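Side-chain contacts in EAL/GGDEF domain protein (Methylococcus capsulatus, PDB 3ICL), which is a GGDEF-family domain of a predicted EAL/GGDEF signalling protein, built on a mixed beta-sheet wrapped by helices: residues Tyr147-Arg152 and Asn156-Ser161; Leu33-Val38 and Arg140-Ala145; Asp39-Ile44 and Gly78-Thr83; Ala23-Gly28 and Ala126-Asp131. The protein carries 1 engineered substitution. All coordinates share one frame; numbering follows the deposited sequence.

Interaction 1: Tyr147-Arg152 and Asn156-Ser161; sequences YHAKSR and NYQFFS. With SO4 (sulfate ion), chain C.
Over one face of the Arg152 guanidinium sits the side-chain oxygen of Gln158, with OE1 3.3 Å from Arg152 CZ, while the backbone oxygen of Tyr157 lies at the guanidinium edge. OE1 stands above the plane, where no N-H points, and the contact is polar stacking without a hydrogen bond; the two planes are 36° apart. After a short loop, helix 135-152 is followed by strand 156-159, which packs against it and ends a beta-alpha-beta crossover begun in strand 121-127. Ala149, small enough to let the strand come close, offers its CB to Gln158 CG at 3.8 Å. Gln158 has its CG between the backbone N and the carbonyl carbon (chi1 77°), and the extended chain then lies across the helix, Gln158 NE2 3.2 Å from His148 CB. Away from the strand, Tyr147 OH and Lys150 NZ donate to O1 and O4 of the sulfate; O1 lies in the plane of the tyrosine ring. Asparagine suits the strand's start because its amide can give and take at once: OD1 bonds Ser122 OG, while Asn156 ND2 donates to Ala149 O at 3.0 Å. That carbonyl is gripped from opposite faces, by Asn156 ND2 and by Arg152 N.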
loop_
_atom_site.group_PDB
_atom_site.type_symbol
_atom_site.label_atom_id
_atom_site.label_comp_id
_atom_site.label_asym_id
_atom_site.label_seq_id
_atom_site.Cartn_x
_atom_site.Cartn_y
_atom_site.Cartn_z
ATOM N N TYR A 147 9.685 3.037 -5.366
ATOM C CA TYR A 147 10.168 3.575 -6.631
ATOM C C TYR A 147 11.278 2.722 -7.225
ATOM O O TYR A 147 11.405 2.628 -8.444
ATOM C CB TYR A 147 10.639 5.025 -6.454
ATOM C CG TYR A 147 9.494 6.014 -6.394
ATOM C CD1 TYR A 147 8.619 6.156 -7.472
ATOM C CD2 TYR A 147 9.275 6.791 -5.259
ATOM C CE1 TYR A 147 7.552 7.047 -7.422
ATOM C CE2 TYR A 147 8.211 7.687 -5.196
ATOM C CZ TYR A 147 7.353 7.807 -6.282
ATOM O OH TYR A 147 6.290 8.674 -6.223
ATOM N N HIS A 148 12.085 2.099 -6.373
ATOM C CA HIS A 148 13.151 1.231 -6.862
ATOM C C HIS A 148 12.501 0.051 -7.574
ATOM O O HIS A 148 12.901 -0.328 -8.677
ATOM C CB HIS A 148 14.014 0.728 -5.700
ATOM C CG HIS A 148 15.073 1.697 -5.269
ATOM N ND1 HIS A 148 15.734 1.591 -4.064
ATOM C CD2 HIS A 148 15.603 2.775 -5.893
ATOM C CE1 HIS A 148 16.625 2.562 -3.964
ATOM N NE2 HIS A 148 16.566 3.295 -5.061
ATOM N N ALA A 149 11.487 -0.520 -6.932
ATOM C CA ALA A 149 10.763 -1.648 -7.495
ATOM C C ALA A 149 10.164 -1.244 -8.839
ATOM O O ALA A 149 10.365 -1.917 -9.846
ATOM C CB ALA A 149 9.655 -2.090 -6.536
ATOM N N LYS A 150 9.444 -0.129 -8.844
ATOM C CA LYS A 150 8.804 0.380 -10.052
ATOM C C LYS A 150 9.789 0.559 -11.204
ATOM O O LYS A 150 9.433 0.386 -12.369
ATOM C CB LYS A 150 8.122 1.719 -9.758
ATOM C CG LYS A 150 7.295 2.258 -10.913
ATOM C CD LYS A 150 6.696 3.616 -10.581
ATOM C CE LYS A 150 5.921 4.173 -11.757
ATOM N NZ LYS A 150 5.578 5.610 -11.563
ATOM N N SER A 151 11.028 0.905 -10.881
ATOM C CA SER A 151 12.035 1.117 -11.910
ATOM C C SER A 151 12.548 -0.180 -12.539
ATOM O O SER A 151 13.009 -0.169 -13.679
ATOM C CB SER A 151 13.219 1.905 -11.338
ATOM O OG SER A 151 14.009 1.081 -10.501
ATOM N N ARG A 152 12.409 -1.268 -11.835
ATOM C CA ARG A 152 12.947 -2.520 -12.266
ATOM C C ARG A 152 11.868 -3.472 -12.861
ATOM O O ARG A 152 12.177 -4.535 -13.346
ATOM C CB ARG A 152 13.751 -3.140 -11.140
ATOM C CG ARG A 152 13.076 -4.281 -10.492
ATOM C CD ARG A 152 13.983 -5.227 -9.726
ATOM N NE ARG A 152 13.310 -5.726 -8.514
ATOM C CZ ARG A 152 13.891 -5.993 -7.341
ATOM N NH1 ARG A 152 15.212 -5.852 -7.137
ATOM N NH2 ARG A 152 13.135 -6.436 -6.356
ATOM N N ASN A 156 5.372 -6.099 -8.631
ATOM C CA ASN A 156 6.451 -6.568 -7.775
ATOM C C ASN A 156 6.529 -5.818 -6.460
ATOM O O ASN A 156 5.825 -4.832 -6.238
ATOM C CB ASN A 156 7.772 -6.386 -8.513
ATOM C CG ASN A 156 7.984 -4.947 -8.976
ATOM O OD1 ASN A 156 7.044 -4.150 -9.009
ATOM N ND2 ASN A 156 9.213 -4.618 -9.350
ATOM N N TYR A 157 7.408 -6.290 -5.589
ATOM C CA TYR A 157 7.618 -5.649 -4.310
ATOM C C TYR A 157 9.076 -5.828 -3.933
ATOM O O TYR A 157 9.763 -6.701 -4.459
ATOM C CB TYR A 157 6.707 -6.255 -3.229
ATOM C CG TYR A 157 7.081 -7.645 -2.727
ATOM C CD1 TYR A 157 8.123 -7.832 -1.813
ATOM C CD2 TYR A 157 6.359 -8.770 -3.132
ATOM C CE1 TYR A 157 8.430 -9.105 -1.313
ATOM C CE2 TYR A 157 6.660 -10.043 -2.641
ATOM C CZ TYR A 157 7.692 -10.202 -1.732
ATOM O OH TYR A 157 7.969 -11.458 -1.238
ATOM N N GLN A 158 9.559 -4.971 -3.047
ATOM C CA GLN A 158 10.924 -5.099 -2.575
ATOM C C GLN A 158 11.094 -4.349 -1.267
ATOM O O GLN A 158 10.424 -3.339 -1.016
ATOM C CB GLN A 158 11.920 -4.606 -3.630
ATOM C CG GLN A 158 12.069 -3.120 -3.763
ATOM C CD GLN A 158 13.211 -2.767 -4.698
ATOM O OE1 GLN A 158 13.183 -3.105 -5.880
ATOM N NE2 GLN A 158 14.227 -2.094 -4.169
ATOM N N PHE A 159 11.968 -4.872 -0.416
ATOM C CA PHE A 159 12.236 -4.257 0.879
ATOM C C PHE A 159 13.275 -3.162 0.726
ATOM O O PHE A 159 14.118 -3.223 -0.164
ATOM C CB PHE A 159 12.785 -5.278 1.873
ATOM C CG PHE A 159 11.780 -6.277 2.348
ATOM C CD1 PHE A 159 11.523 -7.432 1.619
ATOM C CD2 PHE A 159 11.113 -6.083 3.558
ATOM C CE1 PHE A 159 10.622 -8.388 2.089
ATOM C CE2 PHE A 159 10.210 -7.031 4.037
ATOM C CZ PHE A 159 9.965 -8.187 3.300
ATOM N N PHE A 160 13.213 -2.168 1.601
ATOM C CA PHE A 160 14.183 -1.090 1.581
ATOM C C PHE A 160 15.547 -1.686 1.935
ATOM O O PHE A 160 15.635 -2.570 2.786
ATOM C CB PHE A 160 13.802 -0.022 2.614
ATOM C CG PHE A 160 14.827 1.075 2.760
ATOM C CD1 PHE A 160 15.667 1.119 3.872
ATOM C CD2 PHE A 160 14.972 2.042 1.773
ATOM C CE1 PHE A 160 16.637 2.110 3.996
ATOM C CE2 PHE A 160 15.940 3.036 1.886
ATOM C CZ PHE A 160 16.775 3.070 3.002
ATOM N N SER A 161 16.602 -1.214 1.274
ATOM C CA SER A 161 17.955 -1.695 1.551
ATOM C C SER A 161 18.827 -0.554 2.069
ATOM O O SER A 161 19.163 0.366 1.321
ATOM C CB SER A 161 18.591 -2.278 0.289
ATOM O OG SER A 161 17.898 -3.437 -0.134
HETATM S S SO4 C . 4.266 8.424 -9.531
HETATM O O1 SO4 C . 4.439 8.785 -8.111
HETATM O O2 SO4 C . 3.035 9.056 -10.047
HETATM O O3 SO4 C . 5.431 8.901 -10.304
HETATM O O4 SO4 C . 4.151 6.957 -9.661
HETATM O O HOH W 1 15.557 0.617 -1.460
#

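Interaction 2: Leu33-Val38 and Arg140-Ala145; sequences LLFLDV and RNADTA. With SO4 (sulfate ion), chain D.
Strand 33-38 and helix 140-145 run in roughly the same direction, their axes 43° apart and 7.4 Å at closest approach, with Phe35 and Ala142 meeting at the nearest point of the backbones. So short a separation needs a small residue on the helix: Ala142 CB lies 4.0 Å from Phe35 CB and 3.8 Å from Leu33 O. The same methyl is near the plane of the phenyl ring, at its edge. One face of that ring is taken by Asp143, whose OD1 stands 3.4 Å above the ring plane and over its centre. This is helix 135-152 covering one side of the central sheet of the GGDEF fold, in which strand 32-38 is the middle strand; Leu34 points to the other side, onto helix 96-106. Asp143 reaches the ring with CG anti to its own N (chi1 -160°), its carboxylate inclined 32° to the phenyl plane. A carboxylate oxygen over a phenyl's pi face is probably not attractive electrostatically, and the contact is best read as van der Waals packing. Away from the strand, Arg140, bent at chi3, turns its guanidinium edge to a sulfate, Arg140 NH1 donating to sulfate O2 at 2.8 Å and NH2 to O1; NH1 is also salt-bridged to Glu136.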
loop_
_atom_site.group_PDB
_atom_site.type_symbol
_atom_site.label_atom_id
_atom_site.label_comp_id
_atom_site.label_asym_id
_atom_site.label_seq_id
_atom_site.Cartn_x
_atom_site.Cartn_y
_atom_site.Cartn_z
ATOM N N LEU A 33 5.556 -1.274 7.076
ATOM C CA LEU A 33 4.883 -0.311 6.225
ATOM C C LEU A 33 5.055 -0.681 4.758
ATOM O O LEU A 33 6.170 -0.935 4.297
ATOM C CB LEU A 33 5.479 1.071 6.478
ATOM C CG LEU A 33 4.608 2.319 6.398
ATOM C CD1 LEU A 33 3.407 2.203 7.332
ATOM C CD2 LEU A 33 5.471 3.506 6.790
ATOM N N LEU A 34 3.942 -0.742 4.037
ATOM C CA LEU A 34 3.972 -1.029 2.610
ATOM C C LEU A 34 3.510 0.247 1.922
ATOM O O LEU A 34 2.558 0.884 2.364
ATOM C CB LEU A 34 3.032 -2.189 2.251
ATOM C CG LEU A 34 3.572 -3.623 2.374
ATOM C CD1 LEU A 34 4.115 -3.865 3.767
ATOM C CD2 LEU A 34 2.466 -4.612 2.044
ATOM N N PHE A 35 4.204 0.631 0.858
ATOM C CA PHE A 35 3.858 1.824 0.099
ATOM C C PHE A 35 3.550 1.286 -1.295
ATOM O O PHE A 35 4.447 0.842 -2.007
ATOM C CB PHE A 35 5.050 2.792 0.058
ATOM C CG PHE A 35 4.665 4.248 0.153
ATOM C CD1 PHE A 35 3.787 4.819 -0.768
ATOM C CD2 PHE A 35 5.209 5.059 1.150
ATOM C CE1 PHE A 35 3.458 6.179 -0.701
ATOM C CE2 PHE A 35 4.887 6.423 1.227
ATOM C CZ PHE A 35 4.012 6.982 0.300
ATOM N N LEU A 36 2.279 1.318 -1.671
ATOM C CA LEU A 36 1.846 0.785 -2.955
ATOM C C LEU A 36 1.583 1.857 -3.997
ATOM O O LEU A 36 1.015 2.909 -3.705
ATOM C CB LEU A 36 0.595 -0.066 -2.742
ATOM C CG LEU A 36 -0.028 -0.816 -3.917
ATOM C CD1 LEU A 36 -0.821 -1.997 -3.368
ATOM C CD2 LEU A 36 -0.918 0.106 -4.725
ATOM N N ASP A 37 1.994 1.568 -5.225
ATOM C CA ASP A 37 1.825 2.501 -6.327
ATOM C C ASP A 37 1.041 1.825 -7.438
ATOM O O ASP A 37 1.354 0.695 -7.824
ATOM C CB ASP A 37 3.200 2.898 -6.870
ATOM C CG ASP A 37 3.138 4.011 -7.889
ATOM O OD1 ASP A 37 2.044 4.295 -8.426
ATOM O OD2 ASP A 37 4.202 4.602 -8.162
ATOM N N VAL A 38 0.004 2.495 -7.926
ATOM C CA VAL A 38 -0.752 1.955 -9.047
ATOM C C VAL A 38 0.009 2.582 -10.202
ATOM O O VAL A 38 -0.255 3.716 -10.607
ATOM C CB VAL A 38 -2.218 2.415 -9.040
ATOM C CG1 VAL A 38 -2.945 1.850 -10.250
ATOM C CG2 VAL A 38 -2.899 1.934 -7.766
ATOM N N ARG A 140 9.307 7.204 4.240
ATOM C CA ARG A 140 10.240 7.625 3.205
ATOM C C ARG A 140 11.047 6.445 2.688
ATOM O O ARG A 140 11.331 6.355 1.493
ATOM C CB ARG A 140 11.181 8.698 3.750
ATOM C CG ARG A 140 10.508 10.046 3.946
ATOM C CD ARG A 140 11.447 11.047 4.597
ATOM N NE ARG A 140 12.673 11.236 3.824
ATOM C CZ ARG A 140 13.661 12.048 4.189
ATOM N NH1 ARG A 140 13.561 12.741 5.317
ATOM N NH2 ARG A 140 14.744 12.169 3.432
ATOM N N ASN A 141 11.413 5.535 3.580
ATOM C CA ASN A 141 12.195 4.378 3.167
ATOM C C ASN A 141 11.329 3.387 2.380
ATOM O O ASN A 141 11.787 2.801 1.400
ATOM C CB ASN A 141 12.847 3.719 4.392
ATOM C CG ASN A 141 14.018 4.529 4.936
ATOM O OD1 ASN A 141 14.499 4.283 6.041
ATOM N ND2 ASN A 141 14.485 5.497 4.153
ATOM N N ALA A 142 10.077 3.202 2.791
ATOM C CA ALA A 142 9.194 2.299 2.050
ATOM C C ALA A 142 8.928 2.930 0.679
ATOM O O ALA A 142 8.814 2.238 -0.334
ATOM C CB ALA A 142 7.873 2.104 2.801
ATOM N N ASP A 143 8.841 4.258 0.662
ATOM C CA ASP A 143 8.589 5.000 -0.570
ATOM C C ASP A 143 9.761 4.809 -1.529
ATOM O O ASP A 143 9.571 4.568 -2.725
ATOM C CB ASP A 143 8.387 6.487 -0.242
ATOM C CG ASP A 143 7.664 7.241 -1.350
ATOM O OD1 ASP A 143 6.748 6.659 -1.975
ATOM O OD2 ASP A 143 8.002 8.419 -1.585
ATOM N N THR A 144 10.976 4.903 -1.001
ATOM C CA THR A 144 12.170 4.729 -1.818
ATOM C C THR A 144 12.226 3.310 -2.380
ATOM O O THR A 144 12.552 3.112 -3.551
ATOM C CB THR A 144 13.450 4.998 -0.999
ATOM O OG1 THR A 144 13.460 6.365 -0.569
ATOM C CG2 THR A 144 14.688 4.725 -1.838
ATOM N N ALA A 145 11.913 2.321 -1.547
ATOM C CA ALA A 145 11.920 0.930 -1.995
ATOM C C ALA A 145 10.877 0.757 -3.100
ATOM O O ALA A 145 11.096 0.038 -4.075
ATOM C CB ALA A 145 11.606 0.005 -0.829
HETATM S S SO4 D . 16.759 14.621 5.692
HETATM O O1 SO4 D . 17.000 13.183 5.477
HETATM O O2 SO4 D . 15.331 14.861 5.974
HETATM O O3 SO4 D . 17.569 15.092 6.832
HETATM O O4 SO4 D . 17.149 15.356 4.472
#

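Interaction 3: Asp39-Ile44 and Gly78-Thr83; sequences DNFKSI and GGDKFT. Engineered in segment 78-83: Lys81 (natural residue Glu). With SO4 (sulfate ion), chain C.
The turn joining strands 73-77 and 81-86 carries the Gly-Gly-Asp part of the signature motif that names the GGDEF family, and it packs against the start of helix 41-48. The fourth motif position, glutamate in the natural sequence, is the engineered Lys81. Both glycines have positive phi, a conformation that glycine adopts readily and that lets the chain turn tightly, with Asp80 N bonded to Gly78 O. Asp80 CB lies 3.6 Å from Phe41 CD2, and Asp80 OD2 is 3.5 Å from Phe41 CB; the carboxylate stands at 70° to the phenyl plane. Phe41, with CG anti to its backbone N (chi1 -176°), sends its ring past the aspartate toward Leu57 of helix 50-67; its bulk suits a place between the helix and the turn, with Asp80 CB against CD2 and CG. At the helix start Asn40 O takes bonds from both Ser43 OG and Ile44 N, and the Asn40 side chain instead bonds Val118 and Ser120. The engineered lysine, bent at chi2 and chi3, folds back over its own turn. Lys81 NZ forms a salt bridge with Asp80 OD1 at 2.7 Å, nearly along the C-O axis. Lys81 NZ also donates to sulfate O1 at 2.8 Å.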
loop_
_atom_site.group_PDB
_atom_site.type_symbol
_atom_site.label_atom_id
_atom_site.label_comp_id
_atom_site.label_asym_id
_atom_site.label_seq_id
_atom_site.Cartn_x
_atom_site.Cartn_y
_atom_site.Cartn_z
ATOM N N ASP A 39 0.988 1.832 -10.695
ATOM C CA ASP A 39 1.870 2.284 -11.760
ATOM C C ASP A 39 1.241 2.869 -13.014
ATOM O O ASP A 39 1.704 3.894 -13.509
ATOM C CB ASP A 39 2.822 1.155 -12.171
ATOM C CG ASP A 39 3.693 0.670 -11.022
ATOM O OD1 ASP A 39 3.906 1.437 -10.057
ATOM O OD2 ASP A 39 4.178 -0.480 -11.094
ATOM N N ASN A 40 0.196 2.233 -13.537
ATOM C CA ASN A 40 -0.417 2.725 -14.768
ATOM C C ASN A 40 -1.712 3.515 -14.575
ATOM O O ASN A 40 -2.492 3.688 -15.512
ATOM C CB ASN A 40 -0.643 1.546 -15.732
ATOM C CG ASN A 40 -1.640 0.533 -15.201
ATOM O OD1 ASN A 40 -1.890 0.457 -13.996
ATOM N ND2 ASN A 40 -2.205 -0.266 -16.101
ATOM N N PHE A 41 -1.928 4.023 -13.369
ATOM C CA PHE A 41 -3.143 4.769 -13.101
ATOM C C PHE A 41 -3.338 6.021 -13.951
ATOM O O PHE A 41 -4.427 6.255 -14.463
ATOM C CB PHE A 41 -3.227 5.169 -11.629
ATOM C CG PHE A 41 -4.508 5.865 -11.282
ATOM C CD1 PHE A 41 -5.686 5.142 -11.133
ATOM C CD2 PHE A 41 -4.549 7.248 -11.152
ATOM C CE1 PHE A 41 -6.894 5.784 -10.859
ATOM C CE2 PHE A 41 -5.755 7.905 -10.877
ATOM C CZ PHE A 41 -6.930 7.166 -10.731
ATOM N N LYS A 42 -2.295 6.831 -14.089
ATOM C CA LYS A 42 -2.403 8.066 -14.861
ATOM C C LYS A 42 -2.918 7.842 -16.279
ATOM O O LYS A 42 -3.817 8.548 -16.739
ATOM C CB LYS A 42 -1.053 8.781 -14.925
ATOM C CG LYS A 42 -1.056 9.969 -15.878
ATOM C CD LYS A 42 0.315 10.608 -16.003
ATOM C CE LYS A 42 0.368 11.522 -17.216
ATOM N NZ LYS A 42 -0.715 12.541 -17.192
ATOM N N SER A 43 -2.345 6.870 -16.977
ATOM C CA SER A 43 -2.775 6.585 -18.339
ATOM C C SER A 43 -4.242 6.166 -18.330
ATOM O O SER A 43 -5.011 6.563 -19.207
ATOM C CB SER A 43 -1.909 5.486 -18.951
ATOM O OG SER A 43 -1.937 4.322 -18.157
ATOM N N ILE A 44 -4.628 5.374 -17.332
ATOM C CA ILE A 44 -6.014 4.922 -17.203
ATOM C C ILE A 44 -6.910 6.124 -16.934
ATOM O O ILE A 44 -7.879 6.371 -17.652
ATOM C CB ILE A 44 -6.196 3.943 -16.020
ATOM C CG1 ILE A 44 -5.278 2.731 -16.188
ATOM C CG2 ILE A 44 -7.666 3.519 -15.917
ATOM C CD1 ILE A 44 -5.536 1.933 -17.431
ATOM N N GLY A 78 -0.861 10.964 -2.503
ATOM C CA GLY A 78 -0.321 11.318 -3.802
ATOM C C GLY A 78 -1.233 10.903 -4.941
ATOM O O GLY A 78 -0.767 10.563 -6.029
ATOM N N GLY A 79 -2.537 10.916 -4.690
ATOM C CA GLY A 79 -3.491 10.553 -5.723
ATOM C C GLY A 79 -3.647 9.068 -6.000
ATOM O O GLY A 79 -4.726 8.507 -5.785
ATOM N N ASP A 80 -2.580 8.421 -6.467
ATOM C CA ASP A 80 -2.659 7.005 -6.793
ATOM C C ASP A 80 -1.732 6.055 -6.029
ATOM O O ASP A 80 -1.389 4.989 -6.532
ATOM C CB ASP A 80 -2.466 6.814 -8.303
ATOM C CG ASP A 80 -1.116 7.295 -8.787
ATOM O OD1 ASP A 80 -0.334 7.819 -7.967
ATOM O OD2 ASP A 80 -0.836 7.151 -9.995
ATOM N N LYS A 81 -1.330 6.439 -4.820
ATOM C CA LYS A 81 -0.489 5.582 -3.990
ATOM C C LYS A 81 -1.269 5.270 -2.717
ATOM O O LYS A 81 -2.223 5.967 -2.377
ATOM C CB LYS A 81 0.827 6.267 -3.624
ATOM C CG LYS A 81 1.989 5.984 -4.567
ATOM C CD LYS A 81 1.859 6.724 -5.887
ATOM C CE LYS A 81 2.021 8.222 -5.699
ATOM N NZ LYS A 81 1.927 8.939 -6.995
ATOM N N PHE A 82 -0.868 4.211 -2.029
ATOM C CA PHE A 82 -1.524 3.808 -0.790
ATOM C C PHE A 82 -0.469 3.449 0.254
ATOM O O PHE A 82 0.510 2.764 -0.055
ATOM C CB PHE A 82 -2.419 2.586 -1.034
ATOM C CG PHE A 82 -3.598 2.855 -1.927
ATOM C CD1 PHE A 82 -4.795 3.327 -1.400
ATOM C CD2 PHE A 82 -3.512 2.639 -3.299
ATOM C CE1 PHE A 82 -5.889 3.581 -2.226
ATOM C CE2 PHE A 82 -4.604 2.889 -4.132
ATOM C CZ PHE A 82 -5.791 3.362 -3.593
ATOM N N THR A 83 -0.651 3.932 1.477
ATOM C CA THR A 83 0.274 3.597 2.553
ATOM C C THR A 83 -0.443 2.543 3.376
ATOM O O THR A 83 -1.562 2.751 3.841
ATOM C CB THR A 83 0.613 4.795 3.449
ATOM O OG1 THR A 83 -0.594 5.441 3.858
ATOM C CG2 THR A 83 1.520 5.778 2.699
HETATM S S SO4 C . 4.266 8.424 -9.531
HETATM O O1 SO4 C . 4.439 8.785 -8.111
HETATM O O2 SO4 C . 3.035 9.056 -10.047
HETATM O O3 SO4 C . 5.431 8.901 -10.304
HETATM O O4 SO4 C . 4.151 6.957 -9.661
#

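Interaction 4: Ala23-Gly28 and Ala126-Asp131; sequences AHERDG and AVSPAD
Glu25 and Ser128 meet through one weak hydrogen bond, Ser128 OG donating to Glu25 OE1 at 3.3 Å, and the same oxygen touches the ring of Pro129 at CB, 4.2 Å away. Glutamate is long enough to span the gap: its chain bends at chi2 (-54°), which swings the carboxylate over to the serine. Ser128 in turn holds OG anti to its backbone N (chi1 -177°), on the side facing the glutamate. Two waters bridge the loops through the backbone oxygen of Ser128. One donates to His24 O at 2.9 Å and more weakly to Ser128 O; the other joins Ser128 O, at 2.7 Å, to OD1 of the poorly ordered Asp27. Behind them the chain leaving strand 121-127 is bent by a cis peptide before Pro129, a geometry that proline tolerates better than other residues. The turn is closed by Asp131, whose backbone N bonds Val127 O while Asp131 OD1 accepts from Val127 N at 2.8 Å, nearly straight at 173°. The contact thus ties the loop after helix 10-23 to the turn following the strand, remote from the GGDEF turn. Since it rests on one long bond and bridging water, the two loops are probably coupled only loosely.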
loop_
_atom_site.group_PDB
_atom_site.type_symbol
_atom_site.label_atom_id
_atom_site.label_comp_id
_atom_site.label_asym_id
_atom_site.label_seq_id
_atom_site.Cartn_x
_atom_site.Cartn_y
_atom_site.Cartn_z
ATOM N N ALA A 23 3.516 0.450 20.317
ATOM C CA ALA A 23 3.076 -0.856 20.796
ATOM C C ALA A 23 3.938 -2.026 20.327
ATOM O O ALA A 23 4.195 -2.963 21.090
ATOM C CB ALA A 23 1.633 -1.089 20.379
ATOM N N HIS A 24 4.394 -1.978 19.080
ATOM C CA HIS A 24 5.188 -3.079 18.547
ATOM C C HIS A 24 6.588 -2.717 18.090
ATOM O O HIS A 24 6.764 -2.061 17.061
ATOM C CB HIS A 24 4.439 -3.730 17.387
ATOM C CG HIS A 24 3.018 -4.064 17.708
ATOM N ND1 HIS A 24 2.669 -4.911 18.737
ATOM C CD2 HIS A 24 1.857 -3.650 17.149
ATOM C CE1 HIS A 24 1.352 -5.005 18.798
ATOM N NE2 HIS A 24 0.836 -4.250 17.845
ATOM N N GLU A 25 7.581 -3.149 18.862
ATOM C CA GLU A 25 8.980 -2.907 18.529
ATOM C C GLU A 25 9.807 -4.181 18.712
ATOM O O GLU A 25 11.034 -4.132 18.807
ATOM C CB GLU A 25 9.563 -1.775 19.381
ATOM C CG GLU A 25 9.075 -0.371 19.007
ATOM C CD GLU A 25 9.265 -0.035 17.529
ATOM O OE1 GLU A 25 10.304 -0.405 16.946
ATOM O OE2 GLU A 25 8.373 0.619 16.951
ATOM N N ARG A 26 9.118 -5.318 18.775
ATOM C CA ARG A 26 9.768 -6.622 18.907
ATOM C C ARG A 26 10.044 -7.128 17.495
ATOM O O ARG A 26 9.232 -6.927 16.591
ATOM C CB ARG A 26 8.847 -7.621 19.604
ATOM C CG ARG A 26 8.816 -7.560 21.118
ATOM C CD ARG A 26 7.692 -8.456 21.612
ATOM N NE ARG A 26 7.545 -9.622 20.744
ATOM C CZ ARG A 26 6.505 -10.450 20.756
ATOM N NH1 ARG A 26 5.502 -10.252 21.600
ATOM N NH2 ARG A 26 6.461 -11.471 19.910
ATOM N N ASP A 27 11.176 -7.798 17.310
ATOM C CA ASP A 27 11.537 -8.317 16.001
ATOM C C ASP A 27 10.567 -9.402 15.533
ATOM O O ASP A 27 10.461 -9.675 14.338
ATOM C CB ASP A 27 12.958 -8.880 16.033
ATOM C CG ASP A 27 13.479 -9.207 14.654
ATOM O OD1 ASP A 27 13.654 -8.266 13.850
ATOM O OD2 ASP A 27 13.711 -10.403 14.370
ATOM N N GLY A 28 9.855 -10.006 16.479
ATOM C CA GLY A 28 8.911 -11.058 16.139
ATOM C C GLY A 28 7.517 -10.589 15.761
ATOM O O GLY A 28 6.727 -11.366 15.222
ATOM N N ALA A 126 9.087 -1.390 4.218
ATOM C CA ALA A 126 10.018 -0.901 5.230
ATOM C C ALA A 126 9.648 -1.553 6.554
ATOM O O ALA A 126 8.499 -1.487 6.985
ATOM C CB ALA A 126 9.933 0.609 5.345
ATOM N N VAL A 127 10.628 -2.183 7.193
ATOM C CA VAL A 127 10.408 -2.866 8.465
ATOM C C VAL A 127 11.035 -2.095 9.624
ATOM O O VAL A 127 12.200 -1.709 9.563
ATOM C CB VAL A 127 11.024 -4.288 8.446
ATOM C CG1 VAL A 127 10.628 -5.050 9.705
ATOM C CG2 VAL A 127 10.576 -5.034 7.197
ATOM N N SER A 128 10.259 -1.872 10.677
ATOM C CA SER A 128 10.767 -1.170 11.850
ATOM C C SER A 128 11.453 -2.204 12.734
ATOM O O SER A 128 10.942 -3.313 12.899
ATOM C CB SER A 128 9.621 -0.519 12.629
ATOM O OG SER A 128 10.120 0.214 13.737
ATOM N N PRO A 129 12.600 -1.851 13.343
ATOM C CA PRO A 129 13.290 -0.560 13.260
ATOM C C PRO A 129 14.401 -0.470 12.207
ATOM O O PRO A 129 14.839 0.624 11.862
ATOM C CB PRO A 129 13.844 -0.397 14.665
ATOM C CG PRO A 129 14.301 -1.791 14.962
ATOM C CD PRO A 129 13.143 -2.651 14.459
ATOM N N ALA A 130 14.858 -1.614 11.710
ATOM C CA ALA A 130 15.935 -1.646 10.720
ATOM C C ALA A 130 15.804 -0.624 9.586
ATOM O O ALA A 130 16.793 -0.012 9.169
ATOM C CB ALA A 130 16.053 -3.048 10.131
ATOM N N ASP A 131 14.585 -0.442 9.090
ATOM C CA ASP A 131 14.331 0.477 7.986
ATOM C C ASP A 131 13.818 1.833 8.438
ATOM O O ASP A 131 13.228 2.578 7.651
ATOM C CB ASP A 131 13.334 -0.162 7.011
ATOM C CG ASP A 131 13.904 -1.385 6.329
ATOM O OD1 ASP A 131 13.123 -2.237 5.856
ATOM O OD2 ASP A 131 15.147 -1.487 6.265
HETATM O O HOH W 2 8.558 -2.686 14.915
HETATM O O HOH W 3 12.093 -5.751 13.298
#

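Overall arrangement
From the N terminus, the loop after helix 10-23 is the first to find a partner: interaction 4 closes a loop of 97 residues on the end of strand 121-127. Strand 32-38 follows and pairs with helix 135-152 in interaction 2, so interactions 4 and 2 cross, their segments alternating along the chain. Interaction 3, joining helix 41-48 to the GGDEF turn, is nested inside both, although it lies across the chain's centre from interaction 4, about 27 Å between centres. Interaction 1 comes last, a short closure of helix 135-152 on edge strand 156-159. All four reach the central sheet; interactions 1 and 3 also share one sulfate.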